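Local coordinates for xylanase and alpha-amylase inhibitor protein (Scadoxus multiflorus, PDB 3MU7) that probably inhibits both xylanase and alpha-amylase, using a TIM-barrel scaffold of the glycosyl hydrolase family 18 type, at residues A[1-6]-A[267-272]; A[150-155]-A[171-176]; A[156-161]-A[186-191]; A[203-208]-A[243-248]. All blocks are in the same frame, centred on the assembly; numbering follows the deposited sequence. Where two conformers were deposited one is given.

Contact 1: residues A[1-6]-A[267-272]; sequences GSLDIA and KILGKG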
loop_
_atom_site.group_PDB
_atom_site.type_symbol
_atom_site.label_atom_id
_atom_site.label_comp_id
_atom_site.label_asym_id
_atom_site.label_seq_id
_atom_site.Cartn_x
_atom_site.Cartn_y
_atom_site.Cartn_z
ATOM N N GLY A 1 13.111 -14.804 -9.060
ATOM C CA GLY A 1 14.038 -14.366 -8.013
ATOM C C GLY A 1 14.593 -12.981 -8.290
ATOM O O GLY A 1 15.726 -12.676 -7.935
ATOM N N SER A 2 13.752 -12.115 -8.930
ATOM C CA SER A 2 14.165 -10.750 -9.313
ATOM C C SER A 2 13.214 -9.551 -8.935
ATOM O O SER A 2 13.494 -8.865 -7.964
ATOM C CB SER A 2 14.445 -10.777 -10.825
ATOM O OG SER A 2 14.578 -9.459 -11.336
ATOM N N LEU A 3 12.083 -9.264 -9.690
ATOM C CA LEU A 3 11.266 -8.060 -9.316
ATOM C C LEU A 3 9.955 -8.277 -8.575
ATOM O O LEU A 3 9.032 -8.932 -9.055
ATOM C CB LEU A 3 10.919 -7.175 -10.539
ATOM C CG LEU A 3 10.397 -5.743 -10.237
ATOM C CD1 LEU A 3 11.550 -4.804 -9.907
ATOM C CD2 LEU A 3 9.599 -5.194 -11.418
ATOM N N ASP A 4 9.914 -7.707 -7.355
ATOM C CA ASP A 4 8.732 -7.715 -6.504
ATOM C C ASP A 4 7.864 -6.516 -6.853
ATOM O O ASP A 4 8.330 -5.376 -6.918
ATOM C CB ASP A 4 9.097 -7.683 -5.018
ATOM C CG ASP A 4 9.704 -8.987 -4.531
ATOM O OD1 ASP A 4 9.435 -10.045 -5.134
ATOM O OD2 ASP A 4 10.446 -8.952 -3.529
ATOM N N ILE A 5 6.586 -6.806 -7.075
ATOM C CA ILE A 5 5.580 -5.797 -7.378
ATOM C C ILE A 5 4.482 -5.839 -6.324
ATOM O O ILE A 5 3.924 -6.906 -6.034
ATOM C CB ILE A 5 4.966 -5.985 -8.793
ATOM C CG1 ILE A 5 6.066 -6.021 -9.860
ATOM C CG2 ILE A 5 3.916 -4.899 -9.095
ATOM C CD1 ILE A 5 5.562 -6.198 -11.268
ATOM N N ALA A 6 4.192 -4.680 -5.745
ATOM C CA ALA A 6 3.026 -4.498 -4.889
ATOM C C ALA A 6 1.936 -3.836 -5.724
ATOM O O ALA A 6 2.219 -2.962 -6.540
ATOM C CB ALA A 6 3.372 -3.630 -3.700
ATOM N N LYS A 267 4.429 -6.359 -18.933
ATOM C CA LYS A 267 5.508 -5.736 -19.707
ATOM C C LYS A 267 6.774 -5.516 -18.881
ATOM O O LYS A 267 7.887 -5.732 -19.373
ATOM C CB LYS A 267 5.038 -4.418 -20.327
ATOM C CG LYS A 267 3.951 -4.592 -21.376
ATOM C CD LYS A 267 3.430 -3.250 -21.855
ATOM C CE LYS A 267 2.195 -3.417 -22.718
ATOM N NZ LYS A 267 1.593 -2.098 -23.055
ATOM N N ILE A 268 6.605 -5.089 -17.629
ATOM C CA ILE A 268 7.724 -4.954 -16.691
ATOM C C ILE A 268 8.445 -6.294 -16.509
ATOM O O ILE A 268 9.680 -6.348 -16.508
ATOM C CB ILE A 268 7.251 -4.412 -15.299
ATOM C CG1 ILE A 268 6.850 -2.932 -15.392
ATOM C CG2 ILE A 268 8.326 -4.614 -14.231
ATOM C CD1 ILE A 268 8.012 -1.941 -15.602
ATOM N N LEU A 269 7.665 -7.364 -16.376
ATOM C CA LEU A 269 8.193 -8.694 -16.068
ATOM C C LEU A 269 8.598 -9.515 -17.297
ATOM O O LEU A 269 9.241 -10.557 -17.158
ATOM C CB LEU A 269 7.182 -9.482 -15.226
ATOM C CG LEU A 269 6.849 -8.923 -13.837
ATOM C CD1 LEU A 269 5.675 -9.669 -13.235
ATOM C CD2 LEU A 269 8.062 -8.972 -12.907
ATOM N N GLY A 270 8.217 -9.052 -18.484
ATOM C CA GLY A 270 8.545 -9.749 -19.728
ATOM C C GLY A 270 7.639 -10.927 -20.033
ATOM O O GLY A 270 8.014 -11.829 -20.787
ATOM N N LYS A 271 6.447 -10.926 -19.445
ATOM C CA LYS A 271 5.441 -11.941 -19.740
ATOM C C LYS A 271 4.670 -11.540 -20.994
ATOM O O LYS A 271 4.531 -10.351 -21.290
ATOM C CB LYS A 271 4.493 -12.137 -18.553
ATOM C CG LYS A 271 5.165 -12.705 -17.306
ATOM C CD LYS A 271 4.143 -13.006 -16.221
ATOM C CE LYS A 271 4.809 -13.547 -14.969
ATOM N NZ LYS A 271 3.805 -13.891 -13.919
ATOM N N GLY A 272 4.181 -12.538 -21.728
ATOM C CA GLY A 272 3.455 -12.307 -22.978
ATOM C C GLY A 272 2.244 -11.408 -22.808
ATOM O O GLY A 272 1.471 -11.564 -21.858
#

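Contact 2: residues A[150-155]-A[171-176]; sequences FALTAA and SATFDA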
loop_
_atom_site.group_PDB
_atom_site.type_symbol
_atom_site.label_atom_id
_atom_site.label_comp_id
_atom_site.label_asym_id
_atom_site.label_seq_id
_atom_site.Cartn_x
_atom_site.Cartn_y
_atom_site.Cartn_z
ATOM N N PHE A 150 3.183 -9.490 11.659
ATOM C CA PHE A 150 2.621 -8.916 10.436
ATOM C C PHE A 150 3.459 -7.713 10.033
ATOM O O PHE A 150 4.263 -7.228 10.823
ATOM C CB PHE A 150 1.164 -8.499 10.653
ATOM C CG PHE A 150 0.974 -7.535 11.799
ATOM C CD1 PHE A 150 1.121 -6.166 11.605
ATOM C CD2 PHE A 150 0.665 -8.002 13.078
ATOM C CE1 PHE A 150 0.961 -5.279 12.665
ATOM C CE2 PHE A 150 0.499 -7.120 14.135
ATOM C CZ PHE A 150 0.649 -5.759 13.928
ATOM N N ALA A 151 3.250 -7.224 8.815
ATOM C CA ALA A 151 3.983 -6.076 8.295
ATOM C C ALA A 151 3.252 -4.758 8.498
ATOM O O ALA A 151 2.022 -4.705 8.559
ATOM C CB ALA A 151 4.274 -6.277 6.822
ATOM N N LEU A 152 4.037 -3.687 8.588
ATOM C CA LEU A 152 3.526 -2.328 8.522
ATOM C C LEU A 152 4.173 -1.643 7.339
ATOM O O LEU A 152 5.400 -1.653 7.196
ATOM C CB LEU A 152 3.824 -1.564 9.815
ATOM C CG LEU A 152 3.072 -2.065 11.056
ATOM C CD1 LEU A 152 3.620 -1.428 12.332
ATOM C CD2 LEU A 152 1.574 -1.844 10.924
ATOM N N THR A 153 3.349 -1.061 6.472
ATOM C CA THR A 153 3.865 -0.369 5.293
ATOM C C THR A 153 3.253 1.015 5.202
ATOM O O THR A 153 2.277 1.308 5.891
ATOM C CB THR A 153 3.582 -1.161 3.998
ATOM O OG1 THR A 153 2.171 -1.264 3.798
ATOM C CG2 THR A 153 4.163 -2.566 4.068
ATOM N N ALA A 154 3.840 1.878 4.373
ATOM C CA ALA A 154 3.319 3.229 4.180
ATOM C C ALA A 154 3.389 3.639 2.716
ATOM O O ALA A 154 4.252 3.169 1.964
ATOM C CB ALA A 154 4.068 4.235 5.051
ATOM N N ALA A 155 2.488 4.546 2.332
ATOM C CA ALA A 155 2.372 5.025 0.960
ATOM C C ALA A 155 2.439 6.554 0.927
ATOM O O ALA A 155 1.440 7.219 0.642
ATOM C CB ALA A 155 1.072 4.539 0.337
ATOM N N SER A 171 10.493 7.101 12.452
ATOM C CA SER A 171 10.606 6.204 13.599
ATOM C C SER A 171 11.164 4.831 13.227
ATOM O O SER A 171 11.434 4.021 14.112
ATOM C CB SER A 171 9.259 6.036 14.298
ATOM O OG SER A 171 8.412 5.165 13.566
ATOM N N ALA A 172 11.310 4.572 11.923
ATOM C CA ALA A 172 11.832 3.306 11.371
ATOM C C ALA A 172 10.860 2.137 11.513
ATOM O O ALA A 172 11.239 0.982 11.354
ATOM C CB ALA A 172 13.216 2.949 11.958
ATOM N N THR A 173 9.597 2.442 11.771
ATOM C CA THR A 173 8.597 1.420 12.081
ATOM C C THR A 173 8.129 0.610 10.863
ATOM O O THR A 173 7.680 -0.523 11.023
ATOM C CB THR A 173 7.385 2.050 12.832
ATOM O OG1 THR A 173 6.589 1.037 13.474
ATOM C CG2 THR A 173 6.530 2.905 11.901
ATOM N N PHE A 174 8.238 1.170 9.657
ATOM C CA PHE A 174 7.701 0.496 8.473
ATOM C C PHE A 174 8.665 -0.511 7.882
ATOM O O PHE A 174 9.852 -0.218 7.672
ATOM C CB PHE A 174 7.255 1.500 7.408
ATOM C CG PHE A 174 6.151 2.400 7.874
ATOM C CD1 PHE A 174 6.396 3.746 8.108
ATOM C CD2 PHE A 174 4.870 1.896 8.104
ATOM C CE1 PHE A 174 5.378 4.580 8.562
ATOM C CE2 PHE A 174 3.854 2.718 8.555
ATOM C CZ PHE A 174 4.102 4.066 8.779
ATOM N N ASP A 175 8.148 -1.704 7.612
ATOM C CA ASP A 175 8.898 -2.748 6.934
ATOM C C ASP A 175 9.201 -2.385 5.491
ATOM O O ASP A 175 10.234 -2.781 4.948
ATOM C CB ASP A 175 8.109 -4.048 6.980
ATOM C CG ASP A 175 7.894 -4.524 8.390
ATOM O OD1 ASP A 175 8.876 -4.977 9.014
ATOM O OD2 ASP A 175 6.766 -4.412 8.896
ATOM N N ALA A 176 8.283 -1.645 4.870
ATOM C CA ALA A 176 8.439 -1.206 3.495
ATOM C C ALA A 176 7.629 0.047 3.292
ATOM O O ALA A 176 6.628 0.280 3.971
ATOM C CB ALA A 176 7.982 -2.280 2.521
#

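Contact 3: residues A[156-161]-A[186-191]; sequences PQCVYP and QCSYSA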
loop_
_atom_site.group_PDB
_atom_site.type_symbol
_atom_site.label_atom_id
_atom_site.label_comp_id
_atom_site.label_asym_id
_atom_site.label_seq_id
_atom_site.Cartn_x
_atom_site.Cartn_y
_atom_site.Cartn_z
ATOM N N PRO A 156 3.618 7.126 1.227
ATOM C CA PRO A 156 3.740 8.580 1.198
ATOM C C PRO A 156 3.679 9.136 -0.225
ATOM O O PRO A 156 3.892 8.411 -1.211
ATOM C CB PRO A 156 5.134 8.810 1.788
ATOM C CG PRO A 156 5.898 7.585 1.384
ATOM C CD PRO A 156 4.903 6.472 1.549
ATOM N N GLN A 157 3.396 10.430 -0.317
ATOM C CA GLN A 157 3.607 11.173 -1.548
ATOM C C GLN A 157 5.110 11.380 -1.763
ATOM O O GLN A 157 5.920 11.053 -0.886
ATOM C CB GLN A 157 2.844 12.492 -1.495
ATOM C CG GLN A 157 1.345 12.311 -1.569
ATOM C CD GLN A 157 0.624 13.636 -1.518
ATOM O OE1 GLN A 157 0.371 14.257 -2.554
ATOM N NE2 GLN A 157 0.277 14.075 -0.312
ATOM N N CYS A 158 5.502 11.902 -2.925
ATOM C CA CYS A 158 6.916 11.829 -3.300
ATOM C C CYS A 158 7.835 12.973 -2.870
ATOM O O CYS A 158 9.027 12.932 -3.147
ATOM C CB CYS A 158 7.106 11.491 -4.786
ATOM S SG CYS A 158 6.299 12.537 -5.999
ATOM N N VAL A 159 7.298 13.970 -2.177
ATOM C CA VAL A 159 8.159 15.027 -1.638
ATOM C C VAL A 159 8.641 14.611 -0.251
ATOM O O VAL A 159 7.836 14.372 0.654
ATOM C CB VAL A 159 7.474 16.404 -1.580
ATOM C CG1 VAL A 159 8.477 17.459 -1.146
ATOM C CG2 VAL A 159 6.890 16.783 -2.935
ATOM N N TYR A 160 9.955 14.505 -0.097
ATOM C CA TYR A 160 10.551 14.089 1.162
ATOM C C TYR A 160 10.855 15.305 2.056
ATOM O O TYR A 160 11.484 16.262 1.594
ATOM C CB TYR A 160 11.851 13.314 0.907
ATOM C CG TYR A 160 12.367 12.710 2.181
ATOM C CD1 TYR A 160 12.001 11.421 2.559
ATOM C CD2 TYR A 160 13.170 13.450 3.052
ATOM C CE1 TYR A 160 12.439 10.876 3.752
ATOM C CE2 TYR A 160 13.609 12.917 4.242
ATOM C CZ TYR A 160 13.236 11.632 4.590
ATOM O OH TYR A 160 13.668 11.089 5.776
ATOM N N PRO A 161 10.460 15.278 3.346
ATOM C CA PRO A 161 9.692 14.251 4.053
ATOM C C PRO A 161 8.200 14.473 3.854
ATOM O O PRO A 161 7.754 15.610 3.667
ATOM C CB PRO A 161 10.077 14.476 5.515
ATOM C CG PRO A 161 10.364 15.947 5.604
ATOM C CD PRO A 161 10.921 16.347 4.261
ATOM N N GLN A 186 6.498 17.609 -9.583
ATOM C CA GLN A 186 7.791 17.999 -9.025
ATOM C C GLN A 186 8.693 16.826 -8.631
ATOM O O GLN A 186 9.905 16.993 -8.527
ATOM C CB GLN A 186 7.602 18.932 -7.834
ATOM C CG GLN A 186 6.994 18.272 -6.604
ATOM C CD GLN A 186 6.567 19.282 -5.569
ATOM O OE1 GLN A 186 7.294 20.235 -5.280
ATOM N NE2 GLN A 186 5.387 19.088 -5.004
ATOM N N CYS A 187 8.114 15.643 -8.417
ATOM C CA CYS A 187 8.905 14.467 -8.015
ATOM C C CYS A 187 8.583 13.207 -8.812
ATOM O O CYS A 187 8.980 12.111 -8.425
ATOM C CB CYS A 187 8.816 14.212 -6.499
ATOM S SG CYS A 187 7.173 14.357 -5.754
ATOM N N SER A 188 7.900 13.378 -9.942
ATOM C CA SER A 188 7.491 12.260 -10.786
ATOM C C SER A 188 8.044 12.412 -12.196
ATOM O O SER A 188 8.611 13.456 -12.542
ATOM C CB SER A 188 5.968 12.188 -10.851
ATOM O OG SER A 188 5.418 12.173 -9.550
ATOM N N TYR A 189 7.879 11.377 -13.000
ATOM C CA TYR A 189 8.173 11.490 -14.409
ATOM C C TYR A 189 7.300 12.570 -15.035
ATOM O O TYR A 189 6.153 12.587 -14.858
ATOM C CB TYR A 189 7.965 10.147 -15.123
ATOM C CG TYR A 189 8.458 10.148 -16.554
ATOM C CD1 TYR A 189 9.808 10.130 -16.851
ATOM C CD2 TYR A 189 7.576 10.172 -17.604
ATOM C CE1 TYR A 189 10.266 10.136 -18.180
ATOM C CE2 TYR A 189 8.050 10.156 -18.918
ATOM C CZ TYR A 189 9.376 10.169 -19.153
ATOM O OH TYR A 189 9.818 10.137 -20.459
ATOM N N SER A 190 7.892 13.539 -15.727
ATOM C CA SER A 190 7.104 14.688 -16.230
ATOM C C SER A 190 7.780 15.392 -17.365
ATOM O O SER A 190 8.951 15.437 -17.419
ATOM C CB SER A 190 6.844 15.720 -15.123
ATOM O OG SER A 190 5.970 16.777 -15.530
ATOM N N ALA A 191 6.978 15.842 -18.324
ATOM C CA ALA A 191 7.518 16.509 -19.510
ATOM C C ALA A 191 8.606 15.613 -20.151
ATOM O O ALA A 191 9.662 16.027 -20.469
ATOM C CB ALA A 191 8.070 17.829 -19.132
#

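Contact 4: residues A[203-208]-A[243-248]; sequences EWSMKA and QDSTKF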
loop_
_atom_site.group_PDB
_atom_site.type_symbol
_atom_site.label_atom_id
_atom_site.label_comp_id
_atom_site.label_asym_id
_atom_site.label_seq_id
_atom_site.Cartn_x
_atom_site.Cartn_y
_atom_site.Cartn_z
ATOM N N GLU A 203 16.830 10.691 -2.950
ATOM C CA GLU A 203 16.587 11.156 -1.596
ATOM C C GLU A 203 15.843 10.128 -0.735
ATOM O O GLU A 203 16.243 9.862 0.399
ATOM C CB GLU A 203 15.868 12.502 -1.560
ATOM C CG GLU A 203 15.770 12.996 -0.132
ATOM C CD GLU A 203 15.412 14.452 0.022
ATOM O OE1 GLU A 203 14.770 15.043 -0.868
ATOM O OE2 GLU A 203 15.775 14.997 1.077
ATOM N N TRP A 204 14.760 9.565 -1.272
ATOM C CA TRP A 204 13.992 8.549 -0.545
ATOM C C TRP A 204 14.849 7.339 -0.197
ATOM O O TRP A 204 14.837 6.868 0.941
ATOM C CB TRP A 204 12.751 8.130 -1.333
ATOM C CG TRP A 204 11.636 9.115 -1.213
ATOM C CD1 TRP A 204 11.316 10.113 -2.089
ATOM C CD2 TRP A 204 10.701 9.205 -0.141
ATOM N NE1 TRP A 204 10.234 10.822 -1.627
ATOM C CE2 TRP A 204 9.836 10.284 -0.430
ATOM C CE3 TRP A 204 10.512 8.482 1.043
ATOM C CZ2 TRP A 204 8.794 10.651 0.422
ATOM C CZ3 TRP A 204 9.484 8.846 1.885
ATOM C CH2 TRP A 204 8.634 9.924 1.572
ATOM N N SER A 205 15.612 6.853 -1.170
ATOM C CA SER A 205 16.429 5.674 -0.926
ATOM C C SER A 205 17.543 5.955 0.086
ATOM O O SER A 205 17.909 5.063 0.844
ATOM C CB SER A 205 16.974 5.086 -2.229
ATOM O OG SER A 205 17.718 6.042 -2.951
ATOM N N MET A 206 18.048 7.184 0.125
ATOM C CA MET A 206 19.077 7.536 1.102
ATOM C C MET A 206 18.514 7.757 2.505
ATOM O O MET A 206 19.101 7.310 3.492
ATOM C CB MET A 206 19.836 8.786 0.666
ATOM C CG MET A 206 21.095 9.054 1.478
ATOM S SD MET A 206 21.809 10.664 1.124
ATOM C CE MET A 206 21.321 11.586 2.571
ATOM N N LYS A 207 17.385 8.451 2.598
ATOM C CA LYS A 207 16.928 8.974 3.883
ATOM C C LYS A 207 15.792 8.220 4.563
ATOM O O LYS A 207 15.640 8.314 5.778
ATOM C CB LYS A 207 16.541 10.446 3.746
ATOM C CG LYS A 207 17.660 11.335 3.242
ATOM C CD LYS A 207 17.261 12.800 3.305
ATOM C CE LYS A 207 18.415 13.714 2.918
ATOM N NZ LYS A 207 19.469 13.754 3.964
ATOM N N ALA A 208 14.975 7.495 3.802
ATOM C CA ALA A 208 13.813 6.841 4.405
ATOM C C ALA A 208 14.265 5.717 5.320
ATOM O O ALA A 208 15.018 4.835 4.907
ATOM C CB ALA A 208 12.887 6.320 3.337
ATOM N N GLN A 243 18.380 -0.175 -8.672
ATOM C CA GLN A 243 18.976 -1.442 -8.242
ATOM C C GLN A 243 20.327 -1.282 -7.542
ATOM O O GLN A 243 20.799 -2.217 -6.894
ATOM C CB GLN A 243 19.085 -2.420 -9.418
ATOM C CG GLN A 243 17.769 -3.098 -9.758
ATOM C CD GLN A 243 17.717 -3.663 -11.169
ATOM O OE1 GLN A 243 18.740 -3.816 -11.837
ATOM N NE2 GLN A 243 16.512 -3.978 -11.625
ATOM N N ASP A 244 20.936 -0.103 -7.664
ATOM C CA ASP A 244 22.184 0.200 -6.960
ATOM C C ASP A 244 21.951 0.523 -5.475
ATOM O O ASP A 244 22.906 0.632 -4.696
ATOM C CB ASP A 244 22.934 1.345 -7.649
ATOM C CG ASP A 244 24.376 1.454 -7.192
ATOM O OD1 ASP A 244 25.113 0.445 -7.278
ATOM O OD2 ASP A 244 24.775 2.551 -6.748
ATOM N N SER A 245 20.687 0.681 -5.086
ATOM C CA SER A 245 20.347 0.910 -3.687
ATOM C C SER A 245 20.092 -0.389 -2.940
ATOM O O SER A 245 19.354 -1.262 -3.404
ATOM C CB SER A 245 19.121 1.807 -3.561
ATOM O OG SER A 245 18.701 1.866 -2.205
ATOM N N THR A 246 20.693 -0.492 -1.757
ATOM C CA THR A 246 20.467 -1.625 -0.865
ATOM C C THR A 246 19.021 -1.671 -0.359
ATOM O O THR A 246 18.561 -2.700 0.133
ATOM C CB THR A 246 21.433 -1.593 0.342
ATOM O OG1 THR A 246 21.269 -0.360 1.051
ATOM C CG2 THR A 246 22.884 -1.723 -0.120
ATOM N N LYS A 247 18.314 -0.551 -0.496
ATOM C CA LYS A 247 16.922 -0.454 -0.067
ATOM C C LYS A 247 15.913 -0.714 -1.181
ATOM O O LYS A 247 14.717 -0.683 -0.927
ATOM C CB LYS A 247 16.639 0.926 0.528
ATOM C CG LYS A 247 17.248 1.188 1.884
ATOM C CD LYS A 247 16.731 2.514 2.404
ATOM C CE LYS A 247 17.559 3.028 3.550
ATOM N NZ LYS A 247 17.388 4.495 3.640
ATOM N N PHE A 248 16.364 -0.946 -2.411
ATOM C CA PHE A 248 15.426 -1.116 -3.521
ATOM C C PHE A 248 14.525 -2.323 -3.288
ATOM O O PHE A 248 14.997 -3.453 -3.209
ATOM C CB PHE A 248 16.178 -1.278 -4.840
ATOM C CG PHE A 248 15.285 -1.572 -6.013
ATOM C CD1 PHE A 248 14.386 -0.622 -6.472
ATOM C CD2 PHE A 248 15.351 -2.799 -6.663
ATOM C CE1 PHE A 248 13.566 -0.883 -7.563
ATOM C CE2 PHE A 248 14.530 -3.073 -7.754
ATOM C CZ PHE A 248 13.636 -2.112 -8.205
HETATM O O HOH W 1 20.046 3.329 -0.318
#

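Contact 1: residues A[1-6]-A[267-272]
Ile5 and Leu269 meet tip to tip. The CD1 methyl of Ile5 reaches into the fork of Leu269, with CG of Leu269 4.0 Å from it and both of that residue's methyls about as near. The side chain of Ile5 is stretched out to do this. Its CG1 lies beside the backbone N, and CD1 continues fully extended (chi2 -180°). Leu3, two residues before Ile5, packs on the same leucine: its CB lies 4.1 Å from CD2 of Leu269. That methyl also sits 4.0 Å from the backbone O of Leu3. Ile268 takes part through its CG2 branch, which faces CD1 of Ile5 at 4.4 Å. The same CG2 is turned to CD2 of Leu3, but that pair is modelled too close for its spacing to be trusted. The side chains that meet are all apolar. They join the first strand and the last helix of a TIM barrel, near the two chain ends. Ile5 belongs to strand 5-9, while 267-269 finish the last helix, 264-269. Gly270 follows that helix with a positive phi of 80°. Strand 248-254 pairs with strand 5-9 and closes the barrel. Its Ile251 touches both Ile5 and Ile268. Pro231 and Lys235 of helix 231-242 pack on Ile268, and Phe239 of the same helix packs on Leu3. Beyond the helix end, NZ of Lys271 is hydrogen-bonded to OD1 of Asn26.

Contact 2: residues A[150-155]-A[171-176]
OD2 of Asp175 is gripped by two groups, a backbone N-H and an arginine. The backbone N of Leu152 donates to it at 2.8 Å, nearly straight at 169°, on the lone pair away from the other carboxylate oxygen. Arg144 of helix 133-144 forms a salt bridge to the same oxygen, which would probably favour the charged carboxylate. Asp175 also returns a bond: its backbone N donates to O of Leu152 at 2.8 Å, bent to 139°. Further along, N of Ala154 donates to O of Ala176 at 3.2 Å. Thr153 and Ala176 form a parallel beta bridge here. It starts the pairing of strands 151-154 and 176-180, neighbours in the TIM barrel joined by the crossover through helix 166-170. Phe174 lies between the strand and that helix. Its CG is anti to the carbonyl carbon (chi1 -62°), which turns the ring to Ala154. CB of Ala154 makes a CH-pi contact over one face, 3.6 Å from the ring centroid. CG2 of Thr173 covers the opposite face. CD2 of the ring lies 4.0 Å from CB of Leu152. Phe123 adds an edge-to-face ring contact. OG1 of Thr153 is hydrogen-bonded to OD1 of Asp122 on strand 120-125.

Contact 3: residues A[156-161]-A[186-191]
Cys158 and Cys187 are joined by a disulfide, with the SG of Cys158 2.0 Å from the SG of Cys187. It cross-links two loops of the TIM barrel. One follows strand 151-154 and the other follows strand 176-180, so the link spans neighbouring strand-to-helix connections. The two cysteines bury most of the surface in the contact. Each holds its sulfur between its own backbone N and carbonyl carbon, with chi1 of 55° in Cys158 and 44° in Cys187. Viewed along the S-S bond, the two CB-SG bonds are turned 75° from each other. The bridge itself is buried. Asn184 and Phe181 pack on Cys158, and Ala200 of helix 195-207 packs on Cys187. Nearby, OG of Ser188 lies 3.7 Å from SG of Cys158, but its hydrogen bond goes to O of Asn184. The O of Cys158 accepts from NE1 of Trp204, which ties this loop to helix 195-207. Val159 is the third large contributor. Its CG2 branch lies beside the backbone N and is turned to the second loop, 3.7 Å from SG of Cys187. Gln186 crosses Val159 at about a right angle and lays its amide against the same methyl. NE2 of Gln186, which is hydrogen-bonded to OD1 of Asn184, comes to 3.4 Å from CG2 of Val159.

Contact 4: residues A[203-208]-A[243-248]
The ammonium group of Lys247 bonds to carbonyls at the C-terminal end of helix 195-207. The lysine lies in the loop that leads into strand 248-254 of the TIM barrel. NZ of Lys247 donates to Ala208 O at 2.7 Å. It also donates to Ser205 O, at 2.9 Å from NZ. A third bond, from NZ to Met206 O at 3.3 Å, is weak. The approach to Ser205 O is from above the carbonyl plane, 45° out of it. That to Ala208 O is tilted by 30°. The positive charge probably suits the negative end of the helix dipole. The lysine chain is extended beyond CG, which carries NZ across to the helix. Its CD and CE pass close to the carbonyls of Ser205 and Ala208, with CD of Lys247 3.2 Å from O of Ser205. Water adds a second link. It donates to Ser205 O and is hydrogen-bonded to OG of Ser245. Packing is slight: Trp201, one turn back on the helix, touches Ser245, and in the conformer given CB of Ser205 lies 3.7 Å from OG of Ser245. Within the loop, Ser245 to Phe248 form a type I beta turn. Ser245 also makes an ST turn, its OG accepting from the backbone N of Lys247 at 3.0 Å.

In the fold
All four contacts belong to one TIM barrel. Contact 1 brings the chain ends together, and the other three are nested within the loop it closes. It touches contact 4 directly: CD1 of Leu3 packs 3.8 Å from CZ of Phe248. Contacts 3 and 4 also touch, through Trp204: besides its bond to contact 3, its CH2 lies 3.6 Å from CG of Pro156. Contacts 2 and 3 adjoin in sequence and alternate along the chain, yet their centres are about 20 Å apart. Contact 2 is the most central, about 10 Å from the chain centre. Bound PEG, probably from the crystallisation liquor, lies about 6 Å from the side chain of Ser245 in contact 4 and about 8 Å from that of Leu269 in contact 1.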